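Local coordinates for glycoside hydrolase family protein (Novosphingobium sp. PP1Y, PDB 6Q2F) that probably hydrolyses alpha-L-rhamnosides, releasing rhamnose, as a glycoside hydrolase, and binds a sodium ion, at residues P40-D48 / L930-S938; L723-V731 / V895-Y906. All blocks are in the same frame, centred on the assembly; numbering follows the deposited sequence.

Interaction 1. Residues P40-D48 / L930-S938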
loop_
_atom_site.group_PDB
_atom_site.type_symbol
_atom_site.label_atom_id
_atom_site.label_comp_id
_atom_site.label_asym_id
_atom_site.label_seq_id
_atom_site.Cartn_x
_atom_site.Cartn_y
_atom_site.Cartn_z
ATOM N N PRO A 40 -13.232 -32.748 -0.418
ATOM C CA PRO A 40 -14.525 -32.110 -0.130
ATOM C C PRO A 40 -15.031 -31.291 -1.304
ATOM O O PRO A 40 -14.257 -30.669 -2.037
ATOM C CB PRO A 40 -14.234 -31.219 1.089
ATOM C CG PRO A 40 -12.783 -31.051 1.111
ATOM C CD PRO A 40 -12.208 -32.318 0.549
ATOM N N SER A 41 -16.349 -31.311 -1.483
ATOM C CA SER A 41 -16.983 -30.445 -2.461
ATOM C C SER A 41 -16.844 -28.987 -2.048
ATOM O O SER A 41 -16.517 -28.664 -0.901
ATOM C CB SER A 41 -18.457 -30.782 -2.598
ATOM O OG SER A 41 -19.131 -30.444 -1.400
ATOM N N LEU A 42 -17.117 -28.097 -3.003
ATOM C CA LEU A 42 -17.113 -26.680 -2.680
ATOM C C LEU A 42 -18.191 -26.349 -1.647
ATOM O O LEU A 42 -17.989 -25.479 -0.788
ATOM C CB LEU A 42 -17.297 -25.851 -3.945
ATOM C CG LEU A 42 -17.070 -24.349 -3.782
ATOM C CD1 LEU A 42 -15.640 -24.070 -3.309
ATOM C CD2 LEU A 42 -17.393 -23.611 -5.106
ATOM N N GLU A 43 -19.328 -27.054 -1.698
ATOM C CA GLU A 43 -20.383 -26.826 -0.712
ATOM C C GLU A 43 -19.922 -27.204 0.686
ATOM O O GLU A 43 -20.205 -26.489 1.651
ATOM C CB GLU A 43 -21.642 -27.611 -1.076
ATOM C CG GLU A 43 -22.381 -27.115 -2.331
ATOM C CD GLU A 43 -21.731 -27.567 -3.630
ATOM O OE1 GLU A 43 -20.807 -28.405 -3.589
ATOM O OE2 GLU A 43 -22.151 -27.078 -4.700
ATOM N N GLN A 44 -19.222 -28.331 0.814
ATOM C CA GLN A 44 -18.718 -28.749 2.119
ATOM C C GLN A 44 -17.627 -27.809 2.609
ATOM O O GLN A 44 -17.619 -27.409 3.775
ATOM C CB GLN A 44 -18.194 -30.185 2.052
ATOM C CG GLN A 44 -19.288 -31.224 1.788
ATOM C CD GLN A 44 -18.731 -32.593 1.408
ATOM O OE1 GLN A 44 -17.757 -32.704 0.654
ATOM N NE2 GLN A 44 -19.356 -33.646 1.935
ATOM N N ALA A 45 -16.687 -27.449 1.727
ATOM C CA ALA A 45 -15.655 -26.498 2.120
ATOM C C ALA A 45 -16.279 -25.173 2.535
ATOM O O ALA A 45 -15.825 -24.537 3.491
ATOM C CB ALA A 45 -14.655 -26.299 0.978
ATOM N N PHE A 46 -17.331 -24.742 1.824
ATOM C CA PHE A 46 -17.993 -23.492 2.190
ATOM C C PHE A 46 -18.639 -23.589 3.562
ATOM O O PHE A 46 -18.631 -22.614 4.318
ATOM C CB PHE A 46 -19.025 -23.131 1.129
ATOM C CG PHE A 46 -19.560 -21.731 1.228
ATOM C CD1 PHE A 46 -18.732 -20.641 1.031
ATOM C CD2 PHE A 46 -20.903 -21.512 1.472
ATOM C CE1 PHE A 46 -19.230 -19.341 1.095
ATOM C CE2 PHE A 46 -21.417 -20.218 1.535
ATOM C CZ PHE A 46 -20.570 -19.128 1.341
ATOM N N LYS A 47 -19.181 -24.748 3.915
ATOM C CA LYS A 47 -19.734 -24.889 5.255
ATOM C C LYS A 47 -18.639 -24.791 6.323
ATOM O O LYS A 47 -18.802 -24.071 7.318
ATOM C CB LYS A 47 -20.506 -26.201 5.373
ATOM C CG LYS A 47 -21.472 -26.210 6.547
ATOM C CD LYS A 47 -22.268 -24.898 6.612
ATOM C CE LYS A 47 -23.280 -24.902 7.754
ATOM N NZ LYS A 47 -22.615 -25.123 9.077
ATOM N N ASP A 48 -17.505 -25.487 6.117
ATOM C CA ASP A 48 -16.385 -25.530 7.073
ATOM C C ASP A 48 -15.067 -25.281 6.349
ATOM O O ASP A 48 -14.383 -26.220 5.927
ATOM C CB ASP A 48 -16.327 -26.864 7.815
ATOM C CG ASP A 48 -17.569 -27.112 8.651
ATOM O OD1 ASP A 48 -17.693 -26.504 9.744
ATOM O OD2 ASP A 48 -18.424 -27.913 8.205
ATOM N N LEU A 930 -27.684 -18.457 -4.729
ATOM C CA LEU A 930 -27.021 -17.557 -3.792
ATOM C C LEU A 930 -26.317 -18.358 -2.708
ATOM O O LEU A 930 -26.922 -19.242 -2.093
ATOM C CB LEU A 930 -28.008 -16.595 -3.135
ATOM C CG LEU A 930 -28.851 -15.718 -4.041
ATOM C CD1 LEU A 930 -29.760 -14.824 -3.202
ATOM C CD2 LEU A 930 -27.963 -14.913 -4.960
ATOM N N TRP A 931 -25.045 -18.039 -2.463
ATOM C CA TRP A 931 -24.291 -18.605 -1.350
ATOM C C TRP A 931 -24.021 -17.515 -0.328
ATOM O O TRP A 931 -23.527 -16.443 -0.677
ATOM C CB TRP A 931 -22.971 -19.220 -1.814
ATOM C CG TRP A 931 -23.114 -20.442 -2.649
ATOM C CD1 TRP A 931 -24.135 -20.738 -3.506
ATOM C CD2 TRP A 931 -22.202 -21.551 -2.716
ATOM N NE1 TRP A 931 -23.917 -21.962 -4.099
ATOM C CE2 TRP A 931 -22.737 -22.479 -3.634
ATOM C CE3 TRP A 931 -20.994 -21.855 -2.072
ATOM C CZ2 TRP A 931 -22.108 -23.681 -3.935
ATOM C CZ3 TRP A 931 -20.361 -23.051 -2.373
ATOM C CH2 TRP A 931 -20.919 -23.953 -3.300
ATOM N N HIS A 932 -24.364 -17.782 0.931
ATOM C CA HIS A 932 -24.286 -16.771 1.973
ATOM C C HIS A 932 -23.103 -17.058 2.879
ATOM O O HIS A 932 -23.086 -18.107 3.539
ATOM C CB HIS A 932 -25.577 -16.739 2.793
ATOM C CG HIS A 932 -26.793 -16.402 2.000
ATOM N ND1 HIS A 932 -27.126 -15.107 1.663
ATOM C CD2 HIS A 932 -27.784 -17.190 1.516
ATOM C CE1 HIS A 932 -28.267 -15.118 0.992
ATOM N NE2 HIS A 932 -28.685 -16.368 0.888
ATOM N N PRO A 933 -22.099 -16.184 2.954
ATOM C CA PRO A 933 -20.957 -16.474 3.845
ATOM C C PRO A 933 -21.293 -16.374 5.324
ATOM O O PRO A 933 -20.535 -16.920 6.141
ATOM C CB PRO A 933 -19.901 -15.436 3.426
ATOM C CG PRO A 933 -20.675 -14.342 2.733
ATOM C CD PRO A 933 -21.830 -15.054 2.044
ATOM N N GLU A 934 -22.382 -15.685 5.701
ATOM C CA GLU A 934 -22.789 -15.656 7.106
ATOM C C GLU A 934 -23.037 -17.059 7.626
ATOM O O GLU A 934 -22.726 -17.365 8.779
ATOM C CB GLU A 934 -24.059 -14.822 7.307
ATOM C CG GLU A 934 -23.901 -13.307 7.210
ATOM C CD GLU A 934 -23.920 -12.807 5.774
ATOM O OE1 GLU A 934 -23.794 -13.644 4.860
ATOM O OE2 GLU A 934 -24.048 -11.585 5.565
ATOM N N THR A 935 -23.614 -17.921 6.796
ATOM C CA THR A 935 -24.144 -19.197 7.245
ATOM C C THR A 935 -23.494 -20.393 6.588
ATOM O O THR A 935 -23.595 -21.497 7.132
ATOM C CB THR A 935 -25.651 -19.275 6.968
ATOM O OG1 THR A 935 -25.875 -19.135 5.564
ATOM C CG2 THR A 935 -26.413 -18.166 7.720
ATOM N N GLY A 936 -22.860 -20.220 5.432
ATOM C CA GLY A 936 -22.334 -21.362 4.717
ATOM C C GLY A 936 -23.385 -22.155 3.991
ATOM O O GLY A 936 -23.134 -23.308 3.630
ATOM N N LYS A 937 -24.559 -21.565 3.765
ATOM C CA LYS A 937 -25.670 -22.217 3.097
ATOM C C LYS A 937 -25.916 -21.580 1.736
ATOM O O LYS A 937 -25.571 -20.416 1.498
ATOM C CB LYS A 937 -26.948 -22.141 3.946
ATOM C CG LYS A 937 -26.925 -23.001 5.200
ATOM C CD LYS A 937 -27.844 -22.433 6.303
ATOM C CE LYS A 937 -29.149 -21.851 5.741
ATOM N NZ LYS A 937 -29.819 -20.871 6.681
ATOM N N SER A 938 -26.491 -22.369 0.838
ATOM C CA SER A 938 -26.897 -21.898 -0.470
ATOM C C SER A 938 -28.417 -21.902 -0.556
ATOM O O SER A 938 -29.111 -22.615 0.172
ATOM C CB SER A 938 -26.318 -22.761 -1.587
ATOM O OG SER A 938 -26.895 -24.048 -1.555
HETATM O O HOH W 1 -22.427 -25.028 1.625
#
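Phe46 and Trp931 carry the apolar part of this contact. CE3 of the indole lies over one face of the phenyl ring, toward its rim and 3.6 Å from Phe46 CD2. The two rings meet obliquely, their planes at 52°. With CG anti to the backbone N (chi1 -167°), the phenyl ring lies across the hairpin, where CZ nears Pro933 CA and CE2 reaches His932 O at 3.4 Å and Gly936 CA at 3.5 Å. Leu42 CG packs against Trp931 CZ3 at 3.8 Å. Glu43 is bent at chi2, which brings OE2 to the indole edge, 3.5 Å from Trp931 CZ2.

The helix, opened by a capping box between Ser41 and Gln44, packs on the end of the beta hairpin of strands 926-932 and 937-946, on Trp931 of its first strand and on the turn. Within that turn Thr935 OG1 accepts from Lys937 N, an ST turn, and Gly936 has positive phi; a side chain there would run into Lys47 CD.

Polar links are indirect. A water donates to both Glu43 O and Gly936 O, each at 2.7 Å, while Arg720 of helix 712-726 binds the carbonyls of Phe46, Lys47 and Pro933.

Interaction 2. Residues L723-V731 / V895-Y906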
loop_
_atom_site.group_PDB
_atom_site.type_symbol
_atom_site.label_atom_id
_atom_site.label_comp_id
_atom_site.label_asym_id
_atom_site.label_seq_id
_atom_site.Cartn_x
_atom_site.Cartn_y
_atom_site.Cartn_z
ATOM N N LEU A 723 -12.629 -18.348 0.825
ATOM C CA LEU A 723 -12.622 -19.630 0.121
ATOM C C LEU A 723 -13.110 -19.468 -1.313
ATOM O O LEU A 723 -12.417 -19.853 -2.270
ATOM C CB LEU A 723 -13.485 -20.654 0.869
ATOM C CG LEU A 723 -13.792 -21.915 0.061
ATOM C CD1 LEU A 723 -12.523 -22.781 -0.143
ATOM C CD2 LEU A 723 -14.945 -22.730 0.660
ATOM N N LEU A 724 -14.311 -18.899 -1.480
ATOM C CA LEU A 724 -14.844 -18.722 -2.831
ATOM C C LEU A 724 -13.961 -17.782 -3.642
ATOM O O LEU A 724 -13.736 -18.006 -4.840
ATOM C CB LEU A 724 -16.269 -18.200 -2.761
ATOM C CG LEU A 724 -17.280 -19.091 -2.005
ATOM C CD1 LEU A 724 -18.739 -18.624 -2.198
ATOM C CD2 LEU A 724 -17.169 -20.509 -2.521
ATOM N N LEU A 725 -13.420 -16.740 -2.994
ATOM C CA LEU A 725 -12.587 -15.763 -3.681
ATOM C C LEU A 725 -11.171 -16.272 -3.946
ATOM O O LEU A 725 -10.386 -15.584 -4.607
ATOM C CB LEU A 725 -12.583 -14.457 -2.891
ATOM C CG LEU A 725 -13.988 -13.805 -3.019
ATOM C CD1 LEU A 725 -14.161 -12.651 -2.030
ATOM C CD2 LEU A 725 -14.172 -13.271 -4.432
ATOM N N GLN A 726 -10.836 -17.473 -3.495
ATOM C CA GLN A 726 -9.613 -18.134 -3.946
ATOM C C GLN A 726 -9.873 -19.206 -4.993
ATOM O O GLN A 726 -8.921 -19.743 -5.561
ATOM C CB GLN A 726 -8.883 -18.775 -2.752
ATOM C CG GLN A 726 -8.402 -17.784 -1.709
ATOM C CD GLN A 726 -7.869 -18.461 -0.452
ATOM O OE1 GLN A 726 -7.586 -19.660 -0.445
ATOM N NE2 GLN A 726 -7.728 -17.686 0.620
ATOM N N THR A 727 -11.129 -19.540 -5.236
ATOM C CA THR A 727 -11.483 -20.694 -6.050
ATOM C C THR A 727 -11.268 -20.395 -7.528
ATOM O O THR A 727 -11.531 -19.286 -7.987
ATOM C CB THR A 727 -12.947 -21.093 -5.793
ATOM O OG1 THR A 727 -13.081 -21.461 -4.419
ATOM C CG2 THR A 727 -13.367 -22.263 -6.671
ATOM N N GLY A 728 -10.778 -21.391 -8.266
ATOM C CA GLY A 728 -10.490 -21.196 -9.693
ATOM C C GLY A 728 -9.567 -20.009 -9.933
ATOM O O GLY A 728 -8.609 -19.766 -9.191
ATOM N N ARG A 729 -9.879 -19.227 -10.961
ATOM C CA ARG A 729 -9.102 -18.040 -11.283
ATOM C C ARG A 729 -9.998 -16.819 -11.341
ATOM O O ARG A 729 -11.175 -16.912 -11.684
ATOM C CB ARG A 729 -8.389 -18.164 -12.645
ATOM C CG ARG A 729 -9.362 -18.106 -13.881
ATOM C CD ARG A 729 -8.562 -18.161 -15.187
ATOM N NE ARG A 729 -9.396 -18.099 -16.397
ATOM C CZ ARG A 729 -9.763 -16.968 -16.995
ATOM N NH1 ARG A 729 -9.406 -15.782 -16.503
ATOM N NH2 ARG A 729 -10.495 -17.024 -18.096
ATOM N N ASN A 730 -9.408 -15.671 -11.029
ATOM C CA ASN A 730 -10.031 -14.407 -11.382
ATOM C C ASN A 730 -10.343 -14.351 -12.870
ATOM O O ASN A 730 -9.550 -14.795 -13.701
ATOM C CB ASN A 730 -9.120 -13.237 -11.037
ATOM C CG ASN A 730 -9.843 -11.912 -11.162
ATOM O OD1 ASN A 730 -9.548 -11.099 -12.033
ATOM N ND2 ASN A 730 -10.814 -11.696 -10.289
ATOM N N VAL A 731 -11.490 -13.760 -13.203
ATOM C CA VAL A 731 -11.850 -13.456 -14.582
ATOM C C VAL A 731 -11.796 -11.947 -14.778
ATOM O O VAL A 731 -12.500 -11.201 -14.089
ATOM C CB VAL A 731 -13.242 -14.001 -14.930
ATOM C CG1 VAL A 731 -13.712 -13.470 -16.299
ATOM C CG2 VAL A 731 -13.186 -15.509 -14.971
ATOM N N VAL A 895 -16.629 -9.267 -8.321
ATOM C CA VAL A 895 -15.550 -10.169 -8.690
ATOM C C VAL A 895 -16.160 -11.359 -9.409
ATOM O O VAL A 895 -17.251 -11.837 -9.038
ATOM C CB VAL A 895 -14.728 -10.625 -7.471
ATOM C CG1 VAL A 895 -13.643 -11.584 -7.917
ATOM C CG2 VAL A 895 -14.114 -9.401 -6.763
ATOM N N HIS A 896 -15.444 -11.840 -10.424
ATOM C CA HIS A 896 -15.830 -13.000 -11.216
ATOM C C HIS A 896 -14.715 -14.019 -11.092
ATOM O O HIS A 896 -13.577 -13.745 -11.486
ATOM C CB HIS A 896 -16.058 -12.625 -12.690
ATOM C CG HIS A 896 -16.537 -13.753 -13.554
ATOM N ND1 HIS A 896 -16.783 -13.602 -14.908
ATOM C CD2 HIS A 896 -16.813 -15.046 -13.266
ATOM C CE1 HIS A 896 -17.169 -14.760 -15.417
ATOM N NE2 HIS A 896 -17.217 -15.647 -14.438
ATOM N N ARG A 897 -15.038 -15.183 -10.544
ATOM C CA ARG A 897 -14.121 -16.309 -10.437
ATOM C C ARG A 897 -14.586 -17.420 -11.365
ATOM O O ARG A 897 -15.786 -17.570 -11.610
ATOM C CB ARG A 897 -14.073 -16.801 -8.981
ATOM C CG ARG A 897 -13.369 -15.812 -8.044
ATOM C CD ARG A 897 -12.038 -16.406 -7.681
ATOM N NE ARG A 897 -11.008 -15.421 -7.667
ATOM C CZ ARG A 897 -9.726 -15.717 -7.640
ATOM N NH1 ARG A 897 -9.322 -16.988 -7.644
ATOM N NH2 ARG A 897 -8.857 -14.732 -7.625
ATOM N N ARG A 898 -13.646 -18.199 -11.890
ATOM C CA ARG A 898 -14.020 -19.263 -12.811
ATOM C C ARG A 898 -13.167 -20.506 -12.617
ATOM O O ARG A 898 -11.949 -20.435 -12.433
ATOM C CB ARG A 898 -13.939 -18.808 -14.283
ATOM C CG ARG A 898 -13.935 -19.974 -15.293
ATOM C CD ARG A 898 -13.899 -19.483 -16.744
ATOM N NE ARG A 898 -15.039 -18.620 -17.012
ATOM C CZ ARG A 898 -15.109 -17.775 -18.031
ATOM N NH1 ARG A 898 -14.101 -17.690 -18.890
ATOM N NH2 ARG A 898 -16.198 -17.032 -18.204
ATOM N N ASP A 899 -13.854 -21.636 -12.703
ATOM C CA ASP A 899 -13.379 -22.986 -12.483
ATOM C C ASP A 899 -13.864 -23.825 -13.653
ATOM O O ASP A 899 -14.729 -23.397 -14.412
ATOM C CB ASP A 899 -13.994 -23.554 -11.181
ATOM C CG ASP A 899 -13.079 -24.473 -10.462
ATOM O OD1 ASP A 899 -11.976 -24.743 -10.998
ATOM O OD2 ASP A 899 -13.456 -24.925 -9.366
ATOM N N GLY A 900 -13.365 -25.058 -13.747
ATOM C CA GLY A 900 -13.942 -26.007 -14.686
ATOM C C GLY A 900 -15.388 -26.360 -14.357
ATOM O O GLY A 900 -16.128 -26.832 -15.231
ATOM N N LYS A 901 -15.811 -26.119 -13.112
ATOM C CA LYS A 901 -17.152 -26.464 -12.669
ATOM C C LYS A 901 -18.148 -25.313 -12.783
ATOM O O LYS A 901 -19.357 -25.555 -12.673
ATOM C CB LYS A 901 -17.084 -26.996 -11.230
ATOM C CG LYS A 901 -16.521 -28.426 -11.166
ATOM C CD LYS A 901 -16.050 -28.814 -9.766
ATOM C CE LYS A 901 -16.678 -30.123 -9.344
ATOM N NZ LYS A 901 -18.172 -30.024 -9.323
ATOM N N GLY A 902 -17.691 -24.085 -13.010
ATOM C CA GLY A 902 -18.610 -22.997 -13.297
ATOM C C GLY A 902 -18.097 -21.659 -12.798
ATOM O O GLY A 902 -16.916 -21.478 -12.542
ATOM N N GLU A 903 -19.022 -20.704 -12.702
ATOM C CA GLU A 903 -18.706 -19.321 -12.382
ATOM C C GLU A 903 -19.116 -19.001 -10.952
ATOM O O GLU A 903 -20.068 -19.574 -10.420
ATOM C CB GLU A 903 -19.442 -18.361 -13.320
ATOM C CG GLU A 903 -19.525 -18.863 -14.729
ATOM C CD GLU A 903 -18.154 -19.092 -15.301
ATOM O OE1 GLU A 903 -17.323 -18.162 -15.198
ATOM O OE2 GLU A 903 -17.906 -20.191 -15.827
ATOM N N ILE A 904 -18.394 -18.065 -10.345
ATOM C CA ILE A 904 -18.768 -17.481 -9.067
ATOM C C ILE A 904 -18.677 -15.974 -9.224
ATOM O O ILE A 904 -17.605 -15.455 -9.548
ATOM C CB ILE A 904 -17.859 -17.947 -7.927
ATOM C CG1 ILE A 904 -17.920 -19.463 -7.772
ATOM C CG2 ILE A 904 -18.253 -17.236 -6.630
ATOM C CD1 ILE A 904 -16.780 -19.972 -6.910
ATOM N N TYR A 905 -19.801 -15.276 -9.036
ATOM C CA TYR A 905 -19.803 -13.821 -8.983
ATOM C C TYR A 905 -19.951 -13.373 -7.545
ATOM O O TYR A 905 -20.769 -13.912 -6.799
ATOM C CB TYR A 905 -20.924 -13.217 -9.832
ATOM C CG TYR A 905 -20.694 -13.329 -11.310
ATOM C CD1 TYR A 905 -21.019 -14.502 -11.983
ATOM C CD2 TYR A 905 -20.169 -12.272 -12.043
ATOM C CE1 TYR A 905 -20.827 -14.632 -13.347
ATOM C CE2 TYR A 905 -19.967 -12.399 -13.422
ATOM C CZ TYR A 905 -20.309 -13.583 -14.060
ATOM O OH TYR A 905 -20.135 -13.741 -15.414
ATOM N N TYR A 906 -19.126 -12.412 -7.153
ATOM C CA TYR A 906 -19.201 -11.784 -5.846
ATOM C C TYR A 906 -19.704 -10.372 -6.050
ATOM O O TYR A 906 -19.110 -9.626 -6.826
ATOM C CB TYR A 906 -17.826 -11.766 -5.174
ATOM C CG TYR A 906 -17.793 -11.152 -3.789
ATOM C CD1 TYR A 906 -18.539 -11.686 -2.744
ATOM C CD2 TYR A 906 -17.002 -10.050 -3.523
ATOM C CE1 TYR A 906 -18.487 -11.135 -1.460
ATOM C CE2 TYR A 906 -16.947 -9.496 -2.254
ATOM C CZ TYR A 906 -17.674 -10.042 -1.230
ATOM O OH TYR A 906 -17.584 -9.468 0.030
HETATM O O HOH W 2 -10.677 -12.650 -6.126
HETATM O O HOH W 3 -11.551 -19.187 -19.391
HETATM O O HOH W 4 -12.962 -10.496 -11.402
#
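Arg897 reaches from its strand into the turn that follows helix 712-726, where strand 729-730 joins the antiparallel sheet as a neighbour of hairpin 894-908. Arg729 and Arg898 form a hydrogen-bonded pair, Asn730 and Arg897 a non-hydrogen-bonded one, and Val731 N adds a hydrogen bond to His896 O at 2.7 Å.

The tight part surrounds the Arg897 guanidinium, sandwiched between backbone groups: Leu725 O lies over its centre on one face without a hydrogen bond to it, taking one from Asn673 ND2 instead, and Asn730 N sits over the other. Bends at chi2 (-108°) and chi3 (139°), both away from staggered values, fold the chain into the turn, where NH1 donates to Thr727 O at 3.2 Å. That bond is nearly straight at the hydrogen and lies in the guanidinium plane, yet it meets the carbonyl from above its plane. NH1 is also bonded to Asn639 OD1. A methionine in place of Arg897 would probably leave Thr727 O and Asn639 without this shared donor and the turn freer to shift. Alongside, Leu725 CD1 makes a CH-pi contact over the centre of the Tyr906 ring, 4.2 Å from its centroid, and CD2 touches Val895 CG1. A second CH-pi contact sets Val731 CB over the His896 ring, on the face opposite Tyr905 OH, while Val731 CG2 packs on Arg898 CB at 3.5 Å.

Only toward the outer ends of Arg729 and Arg898 is the packing looser. Their guanidinium groups run side by side with planes almost perpendicular, and a water accepts from both, which probably eases their like charges. Arg898 NE is salt-bridged to Glu903 OE1, an oxygen that His896 NE2 grips as well, on its anti lone pair.

Interactions 1 and 2 lie with their centres about 14 Å apart and touch directly. Interaction 2 is nested along the chain inside the long loop closed by interaction 1, and both reach the same antiparallel sheet. Helix 42-47 meets the end of helix 712-726: Leu723 CD2 comes to 3.3 Å from Phe46 N, and Leu724 CD1 to 3.4 Å from Phe46 CE1, so Phe46 packs against both segment 930-938 and segment 723-731. Strand 961-967 lies between the two hairpins, and its Phe963 touches Trp931 of interaction 1 and Leu724, Ile904 and Tyr906 of interaction 2. Neither contact includes a residue of the sodium site, formed by Asp503, Ser504, Glu583, Glu586 and Glu644.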